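Local coordinates for protein rhamnosidase B (Bacillus sp., PDB 2OKX) that releases terminal alpha-L-rhamnose from glycosides by hydrolysis, probably with inversion at the anomeric carbon, as a family 78 glycoside hydrolase, at residues G341-S346 and P362-L367; S346-I349 and R355-Q358; S269-W272 and L277-E280. All coordinates share one frame; numbering follows the deposited sequence.

Contact 1 of 3, residues G341-S346 and P362-L367; sequences GTFDQS and PDYRAL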
loop_
_atom_site.group_PDB
_atom_site.type_symbol
_atom_site.label_atom_id
_atom_site.label_comp_id
_atom_site.label_asym_id
_atom_site.label_seq_id
_atom_site.Cartn_x
_atom_site.Cartn_y
_atom_site.Cartn_z
ATOM N N GLY A 341 3.219 -32.435 3.158
ATOM C CA GLY A 341 4.346 -31.798 3.813
ATOM C C GLY A 341 3.960 -31.578 5.264
ATOM O O GLY A 341 3.093 -32.289 5.774
ATOM N N THR A 342 4.563 -30.605 5.940
ATOM C CA THR A 342 5.578 -29.724 5.374
ATOM C C THR A 342 6.956 -30.347 5.612
ATOM O O THR A 342 7.410 -30.430 6.749
ATOM C CB THR A 342 5.501 -28.348 6.058
ATOM O OG1 THR A 342 4.144 -27.884 6.019
ATOM C CG2 THR A 342 6.406 -27.344 5.359
ATOM N N PHE A 343 7.615 -30.772 4.538
ATOM C CA PHE A 343 8.916 -31.422 4.645
ATOM C C PHE A 343 9.977 -30.586 5.348
ATOM O O PHE A 343 10.789 -31.117 6.101
ATOM C CB PHE A 343 9.408 -31.854 3.261
ATOM C CG PHE A 343 8.477 -32.815 2.568
ATOM C CD1 PHE A 343 7.566 -32.362 1.617
ATOM C CD2 PHE A 343 8.484 -34.167 2.898
ATOM C CE1 PHE A 343 6.672 -33.242 1.005
ATOM C CE2 PHE A 343 7.596 -35.056 2.295
ATOM C CZ PHE A 343 6.688 -34.593 1.345
ATOM N N ASP A 344 9.968 -29.282 5.101
ATOM C CA ASP A 344 10.912 -28.374 5.736
ATOM C C ASP A 344 10.355 -26.962 5.587
ATOM O O ASP A 344 9.527 -26.705 4.714
ATOM C CB ASP A 344 12.296 -28.482 5.082
ATOM C CG ASP A 344 13.380 -27.803 5.901
ATOM O OD1 ASP A 344 13.114 -27.470 7.073
ATOM O OD2 ASP A 344 14.499 -27.613 5.381
ATOM N N GLN A 345 10.797 -26.053 6.446
ATOM C CA GLN A 345 10.313 -24.679 6.404
ATOM C C GLN A 345 11.296 -23.734 7.067
ATOM O O GLN A 345 12.313 -24.159 7.614
ATOM C CB GLN A 345 8.974 -24.585 7.128
ATOM C CG GLN A 345 9.023 -25.195 8.516
ATOM C CD GLN A 345 7.720 -25.065 9.262
ATOM O OE1 GLN A 345 7.433 -24.031 9.860
ATOM N NE2 GLN A 345 6.914 -26.117 9.224
ATOM N N SER A 346 10.979 -22.446 7.022
ATOM C CA SER A 346 11.826 -21.440 7.636
ATOM C C SER A 346 11.149 -20.077 7.596
ATOM O O SER A 346 10.246 -19.843 6.791
ATOM C CB SER A 346 13.183 -21.373 6.927
ATOM O OG SER A 346 13.047 -20.984 5.574
ATOM N N PRO A 362 14.234 -36.641 1.447
ATOM C CA PRO A 362 14.049 -37.855 0.641
ATOM C C PRO A 362 12.637 -38.133 0.125
ATOM O O PRO A 362 12.463 -38.537 -1.027
ATOM C CB PRO A 362 14.570 -38.964 1.559
ATOM C CG PRO A 362 14.328 -38.412 2.935
ATOM C CD PRO A 362 14.769 -36.979 2.778
ATOM N N ASP A 363 11.630 -37.926 0.963
ATOM C CA ASP A 363 10.265 -38.175 0.527
ATOM C C ASP A 363 9.813 -37.118 -0.474
ATOM O O ASP A 363 9.118 -37.424 -1.441
ATOM C CB ASP A 363 9.325 -38.230 1.730
ATOM C CG ASP A 363 9.600 -39.427 2.621
ATOM O OD1 ASP A 363 9.845 -40.522 2.075
ATOM O OD2 ASP A 363 9.566 -39.280 3.861
ATOM N N TYR A 364 10.220 -35.875 -0.247
ATOM C CA TYR A 364 9.861 -34.798 -1.156
ATOM C C TYR A 364 10.415 -35.084 -2.548
ATOM O O TYR A 364 9.733 -34.879 -3.549
ATOM C CB TYR A 364 10.408 -33.462 -0.640
ATOM C CG TYR A 364 10.422 -32.360 -1.681
ATOM C CD1 TYR A 364 11.627 -31.882 -2.202
ATOM C CD2 TYR A 364 9.233 -31.806 -2.156
ATOM C CE1 TYR A 364 11.649 -30.879 -3.172
ATOM C CE2 TYR A 364 9.242 -30.804 -3.126
ATOM C CZ TYR A 364 10.451 -30.346 -3.630
ATOM O OH TYR A 364 10.459 -29.357 -4.587
ATOM N N ARG A 365 11.648 -35.580 -2.603
ATOM C CA ARG A 365 12.306 -35.878 -3.875
ATOM C C ARG A 365 11.783 -37.103 -4.618
ATOM O O ARG A 365 11.774 -37.134 -5.848
ATOM C CB ARG A 365 13.813 -36.039 -3.655
ATOM C CG ARG A 365 14.532 -34.756 -3.280
ATOM C CD ARG A 365 14.516 -33.759 -4.425
ATOM N NE ARG A 365 15.205 -32.519 -4.074
ATOM C CZ ARG A 365 15.405 -31.508 -4.913
ATOM N NH1 ARG A 365 14.971 -31.587 -6.164
ATOM N NH2 ARG A 365 16.046 -30.420 -4.504
ATOM N N ALA A 366 11.352 -38.117 -3.879
ATOM C CA ALA A 366 10.857 -39.342 -4.499
ATOM C C ALA A 366 9.363 -39.314 -4.790
ATOM O O ALA A 366 8.915 -39.786 -5.834
ATOM C CB ALA A 366 11.181 -40.536 -3.606
ATOM N N LEU A 367 8.605 -38.748 -3.857
ATOM C CA LEU A 367 7.150 -38.677 -3.939
ATOM C C LEU A 367 6.483 -38.519 -5.303
ATOM O O LEU A 367 5.661 -39.354 -5.691
ATOM C CB LEU A 367 6.634 -37.587 -2.997
ATOM C CG LEU A 367 5.118 -37.445 -2.864
ATOM C CD1 LEU A 367 4.454 -38.805 -2.784
ATOM C CD2 LEU A 367 4.814 -36.628 -1.622
#

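Contact 2 of 3, residues S346-I349 and R355-Q358; sequences SEYI and RRMQ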
loop_
_atom_site.group_PDB
_atom_site.type_symbol
_atom_site.label_atom_id
_atom_site.label_comp_id
_atom_site.label_asym_id
_atom_site.label_seq_id
_atom_site.Cartn_x
_atom_site.Cartn_y
_atom_site.Cartn_z
ATOM N N SER A 346 10.979 -22.446 7.022
ATOM C CA SER A 346 11.826 -21.440 7.636
ATOM C C SER A 346 11.149 -20.077 7.596
ATOM O O SER A 346 10.246 -19.843 6.791
ATOM C CB SER A 346 13.183 -21.373 6.927
ATOM O OG SER A 346 13.047 -20.984 5.574
ATOM N N GLU A 347 11.580 -19.197 8.492
ATOM C CA GLU A 347 11.053 -17.843 8.580
ATOM C C GLU A 347 12.228 -16.921 8.315
ATOM O O GLU A 347 13.298 -17.090 8.899
ATOM C CB GLU A 347 10.482 -17.581 9.973
ATOM C CG GLU A 347 10.063 -16.140 10.212
ATOM C CD GLU A 347 9.458 -15.935 11.585
ATOM O OE1 GLU A 347 9.615 -16.836 12.433
ATOM O OE2 GLU A 347 8.836 -14.874 11.822
ATOM N N TYR A 348 12.028 -15.943 7.440
ATOM C CA TYR A 348 13.098 -15.028 7.083
ATOM C C TYR A 348 13.015 -13.640 7.706
ATOM O O TYR A 348 12.057 -12.903 7.487
ATOM C CB TYR A 348 13.164 -14.896 5.559
ATOM C CG TYR A 348 14.281 -14.011 5.060
ATOM C CD1 TYR A 348 15.615 -14.301 5.355
ATOM C CD2 TYR A 348 14.010 -12.890 4.274
ATOM C CE1 TYR A 348 16.649 -13.499 4.879
ATOM C CE2 TYR A 348 15.037 -12.081 3.792
ATOM C CZ TYR A 348 16.353 -12.393 4.098
ATOM O OH TYR A 348 17.372 -11.602 3.623
ATOM N N ILE A 349 14.030 -13.302 8.494
ATOM C CA ILE A 349 14.138 -11.992 9.131
ATOM C C ILE A 349 15.386 -11.426 8.459
ATOM O O ILE A 349 16.509 -11.811 8.802
ATOM C CB ILE A 349 14.387 -12.110 10.649
ATOM C CG1 ILE A 349 13.317 -12.996 11.293
ATOM C CG2 ILE A 349 14.389 -10.727 11.284
ATOM C CD1 ILE A 349 11.904 -12.484 11.133
ATOM N N ARG A 355 18.334 -20.046 10.084
ATOM C CA ARG A 355 18.364 -21.282 9.326
ATOM C C ARG A 355 17.448 -21.152 8.111
ATOM O O ARG A 355 16.328 -20.656 8.222
ATOM C CB ARG A 355 17.895 -22.432 10.214
ATOM C CG ARG A 355 17.663 -23.732 9.487
ATOM C CD ARG A 355 17.090 -24.766 10.431
ATOM N NE ARG A 355 16.045 -25.544 9.780
ATOM C CZ ARG A 355 14.867 -25.048 9.412
ATOM N NH1 ARG A 355 14.579 -23.772 9.632
ATOM N NH2 ARG A 355 13.980 -25.827 8.814
ATOM N N ARG A 356 17.932 -21.597 6.956
ATOM C CA ARG A 356 17.150 -21.531 5.728
ATOM C C ARG A 356 16.624 -22.914 5.356
ATOM O O ARG A 356 17.281 -23.930 5.588
ATOM C CB ARG A 356 18.001 -20.981 4.578
ATOM C CG ARG A 356 18.727 -19.682 4.899
ATOM C CD ARG A 356 17.767 -18.593 5.363
ATOM N NE ARG A 356 18.470 -17.443 5.930
ATOM C CZ ARG A 356 19.308 -16.665 5.251
ATOM N NH1 ARG A 356 19.555 -16.906 3.969
ATOM N NH2 ARG A 356 19.903 -15.646 5.856
ATOM N N MET A 357 15.429 -22.938 4.779
ATOM C CA MET A 357 14.795 -24.179 4.355
ATOM C C MET A 357 15.631 -24.881 3.288
ATOM O O MET A 357 16.227 -24.233 2.428
ATOM C CB MET A 357 13.407 -23.877 3.780
ATOM C CG MET A 357 12.745 -25.054 3.086
ATOM S SD MET A 357 11.249 -24.561 2.200
ATOM C CE MET A 357 11.951 -24.050 0.647
ATOM N N GLN A 358 15.681 -26.206 3.355
ATOM C CA GLN A 358 16.406 -26.986 2.360
ATOM C C GLN A 358 15.376 -27.818 1.601
ATOM O O GLN A 358 14.305 -28.115 2.125
ATOM C CB GLN A 358 17.462 -27.877 3.025
ATOM C CG GLN A 358 18.796 -27.160 3.230
ATOM C CD GLN A 358 19.887 -28.052 3.802
ATOM O OE1 GLN A 358 21.077 -27.769 3.646
ATOM N NE2 GLN A 358 19.488 -29.126 4.480
HETATM O O HOH W 1 15.407 -18.075 7.469
HETATM O O HOH W 2 14.961 -19.836 10.291
#

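Contact 3 of 3, residues S269-W272 and L277-E280; sequences SGVW and LQTE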
loop_
_atom_site.group_PDB
_atom_site.type_symbol
_atom_site.label_atom_id
_atom_site.label_comp_id
_atom_site.label_asym_id
_atom_site.label_seq_id
_atom_site.Cartn_x
_atom_site.Cartn_y
_atom_site.Cartn_z
ATOM N N SER A 269 8.642 -26.365 -8.467
ATOM C CA SER A 269 9.334 -26.878 -9.643
ATOM C C SER A 269 8.452 -27.377 -10.784
ATOM O O SER A 269 8.927 -27.514 -11.911
ATOM C CB SER A 269 10.287 -28.001 -9.231
ATOM O OG SER A 269 9.569 -29.106 -8.710
ATOM N N GLY A 270 7.185 -27.668 -10.508
ATOM C CA GLY A 270 6.331 -28.140 -11.582
ATOM C C GLY A 270 5.031 -28.809 -11.184
ATOM O O GLY A 270 4.621 -28.785 -10.020
ATOM N N VAL A 271 4.384 -29.408 -12.178
ATOM C CA VAL A 271 3.117 -30.096 -11.995
ATOM C C VAL A 271 3.236 -31.534 -12.498
ATOM O O VAL A 271 3.778 -31.783 -13.580
ATOM C CB VAL A 271 1.985 -29.392 -12.783
ATOM C CG1 VAL A 271 0.693 -30.194 -12.676
ATOM C CG2 VAL A 271 1.775 -27.974 -12.249
ATOM N N TRP A 272 2.731 -32.469 -11.701
ATOM C CA TRP A 272 2.756 -33.884 -12.046
ATOM C C TRP A 272 1.329 -34.422 -12.141
ATOM O O TRP A 272 0.463 -34.063 -11.340
ATOM C CB TRP A 272 3.518 -34.679 -10.976
ATOM C CG TRP A 272 5.018 -34.586 -11.069
ATOM C CD1 TRP A 272 5.864 -35.510 -11.614
ATOM C CD2 TRP A 272 5.847 -33.512 -10.602
ATOM N NE1 TRP A 272 7.166 -35.081 -11.513
ATOM C CE2 TRP A 272 7.185 -33.858 -10.897
ATOM C CE3 TRP A 272 5.589 -32.292 -9.963
ATOM C CZ2 TRP A 272 8.265 -33.026 -10.575
ATOM C CZ3 TRP A 272 6.662 -31.464 -9.642
ATOM C CH2 TRP A 272 7.985 -31.837 -9.950
ATOM N N LEU A 277 5.714 -35.837 -14.990
ATOM C CA LEU A 277 5.975 -34.402 -15.004
ATOM C C LEU A 277 5.505 -33.789 -16.319
ATOM O O LEU A 277 5.911 -34.223 -17.396
ATOM C CB LEU A 277 7.474 -34.148 -14.800
ATOM C CG LEU A 277 8.042 -32.722 -14.746
ATOM C CD1 LEU A 277 8.027 -32.102 -16.132
ATOM C CD2 LEU A 277 7.251 -31.879 -13.760
ATOM N N GLN A 278 4.642 -32.783 -16.226
ATOM C CA GLN A 278 4.126 -32.106 -17.410
ATOM C C GLN A 278 5.177 -31.105 -17.875
ATOM O O GLN A 278 5.449 -30.116 -17.192
ATOM C CB GLN A 278 2.819 -31.389 -17.071
ATOM C CG GLN A 278 1.756 -32.294 -16.447
ATOM C CD GLN A 278 1.441 -33.502 -17.308
ATOM O OE1 GLN A 278 1.945 -34.603 -17.068
ATOM N NE2 GLN A 278 0.618 -33.302 -18.324
ATOM N N THR A 279 5.763 -31.366 -19.038
ATOM C CA THR A 279 6.817 -30.510 -19.569
ATOM C C THR A 279 6.360 -29.392 -20.492
ATOM O O THR A 279 7.131 -28.482 -20.777
ATOM C CB THR A 279 7.871 -31.338 -20.333
ATOM O OG1 THR A 279 7.268 -31.928 -21.489
ATOM C CG2 THR A 279 8.432 -32.440 -19.445
ATOM N N GLU A 280 5.118 -29.456 -20.965
ATOM C CA GLU A 280 4.616 -28.427 -21.864
ATOM C C GLU A 280 3.519 -27.578 -21.233
ATOM O O GLU A 280 2.686 -28.077 -20.477
ATOM C CB GLU A 280 4.093 -29.059 -23.157
ATOM C CG GLU A 280 5.110 -29.930 -23.880
ATOM C CD GLU A 280 6.414 -29.206 -24.148
ATOM O OE1 GLU A 280 6.386 -28.146 -24.812
ATOM O OE2 GLU A 280 7.471 -29.698 -23.695
HETATM O O HOH W 3 5.500 -28.563 -14.767
#

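Contact 1 of 3, residues G341-S346 and P362-L367
Phe343 lays its ring against the first turns of helix 362-370, seating the helix on the chain just before strand 345-347 in the D2 domain, beside strand 240-252, where Phe343 and Tyr364 both touch Cys243. The tight part is one face of that ring. Tyr364 CB sits 3.9 Å from the centroid of the Phe343 ring and 14° off its normal, a CH-pi contact. On the same face the backbone Tyr364 N comes within 3.7 Å of Phe343 CE2. Near the rim of the opposite face lies Gly341 CA, ahead of the cis peptide bond to Thr342. With CG anti to its carbonyl carbon (chi1 -59°), Phe343 reaches across to the helix. Asp363 CB approaches obliquely, 3.7 Å from Phe343 CE2. Packing is looser at the rim, where Leu367 CD2 meets Phe343 CZ near the ring plane at 4.1 Å. The Phe343 and Tyr364 rings meet obliquely, centroids 5.9 Å apart and planes at 52°. Beyond this buried patch, Pro362, Arg365 and Ala366 are on the exposed side of the helix. The contact is therefore one of dispersion and CH-pi packing, while the polar ends of Asp363 and Tyr364 are held by Trp383 and Asp304, away from the Phe343 ring.

Contact 2 of 3, residues S346-I349 and R355-Q358
Ser346 turns OG to chi1 63°, between its backbone N and carbonyl carbon, and this points the hydroxyl at Met357, whose CB is 3.4 Å from Ser346 OG. Strand 345-347 pairs antiparallel with strand 240-252 in a sheet of the D2 domain, and at its end the loop leading to helix 362-370 folds back beside it; two waters fill in where the chains part. Water 1 donates to Glu347 O at 2.7 Å and to Arg355 O at 2.8 Å. Water 2 lies 2.6 Å from Arg355 O, to which it also donates, but its bond to Glu347 O is weak. Both waters have further acceptors nearby, so these bonds may be shared. Arg355 O is also 3.5 Å from Ser346 CB. Farther along, Arg356 folds at chi2 (-56°), which carries its guanidinium back to Tyr348. The ring presents its edge to one face of that group, the planes standing 80° apart. Arg355 is directed differently: its NH2 forms a salt bridge with Asp344 and probably also bonds Gln345 O, which ties the loop to Asp344 and to Gln345 in the strand. On the exposed outer side, the approach of Tyr348 CE1 to Arg356 NH2 measures 4.0 Å.

Contact 3 of 3, residues S269-W272 and L277-E280
Leu277 places its CD2 methyl over one face of the Trp272 indole. Leu277 CD2 lies 3.6 Å from the centroid of the six-membered ring of Trp272 and 17° off its normal, which identifies a CH-pi contact, and the Trp272 CE2 to Leu277 CD2 distance is 3.5 Å. With Leu277 CG anti to its backbone N the side chain heads out over the indole, and the turn at chi2 (-72°) sets CD2 on the face, while Leu277 CB stays near the pyrrole side, 3.4 Å from Trp272 NE1. The two residues are an antiparallel non-hydrogen-bonded pair of a beta hairpin in the D2 domain, with both side chains on the same face of the sheet. Beside them, Gln278 N donates to Val271 O at 3.0 Å; the N-H...O angle of 176° makes the bond almost straight. Farther from the turn the two chains are joined through water 3, which accepts from Val271 N at 2.9 Å and donates to Gln278 O at 2.9 Å. Trp272 NE1 bonds Glu369 OE1, so the indole connects the hairpin to helix 362-370. One direct backbone bond, one water bridge and a methyl over the indole join the hairpin here, so polar and apolar contacts both cross it.

How the contacts relate
All three contacts lie within the D2 domain, and contacts 1 and 3, which reach the same sheet, are each centred about 34 Å from the centre of the chain. Contacts 1 and 2 share Ser346 and strand 345-347, their centres about 14 Å apart, and are joined by the salt bridge between Asp344 OD1 and Arg355 NH2 at 2.5 Å. Contact 3 closes earlier in the chain; its centre is about 17 Å from that of contact 1, where Tyr364 OH and Ser269 OG pack at 4.2 Å. Asp304 links these two, accepting from both hydroxyls. Contacts 2 and 3 do not touch, with nearest atoms about 10 Å apart. Glycerol, probably from crystallisation, lies about 4 Å from the Tyr364 side chain; a glycerol is equally near Trp272.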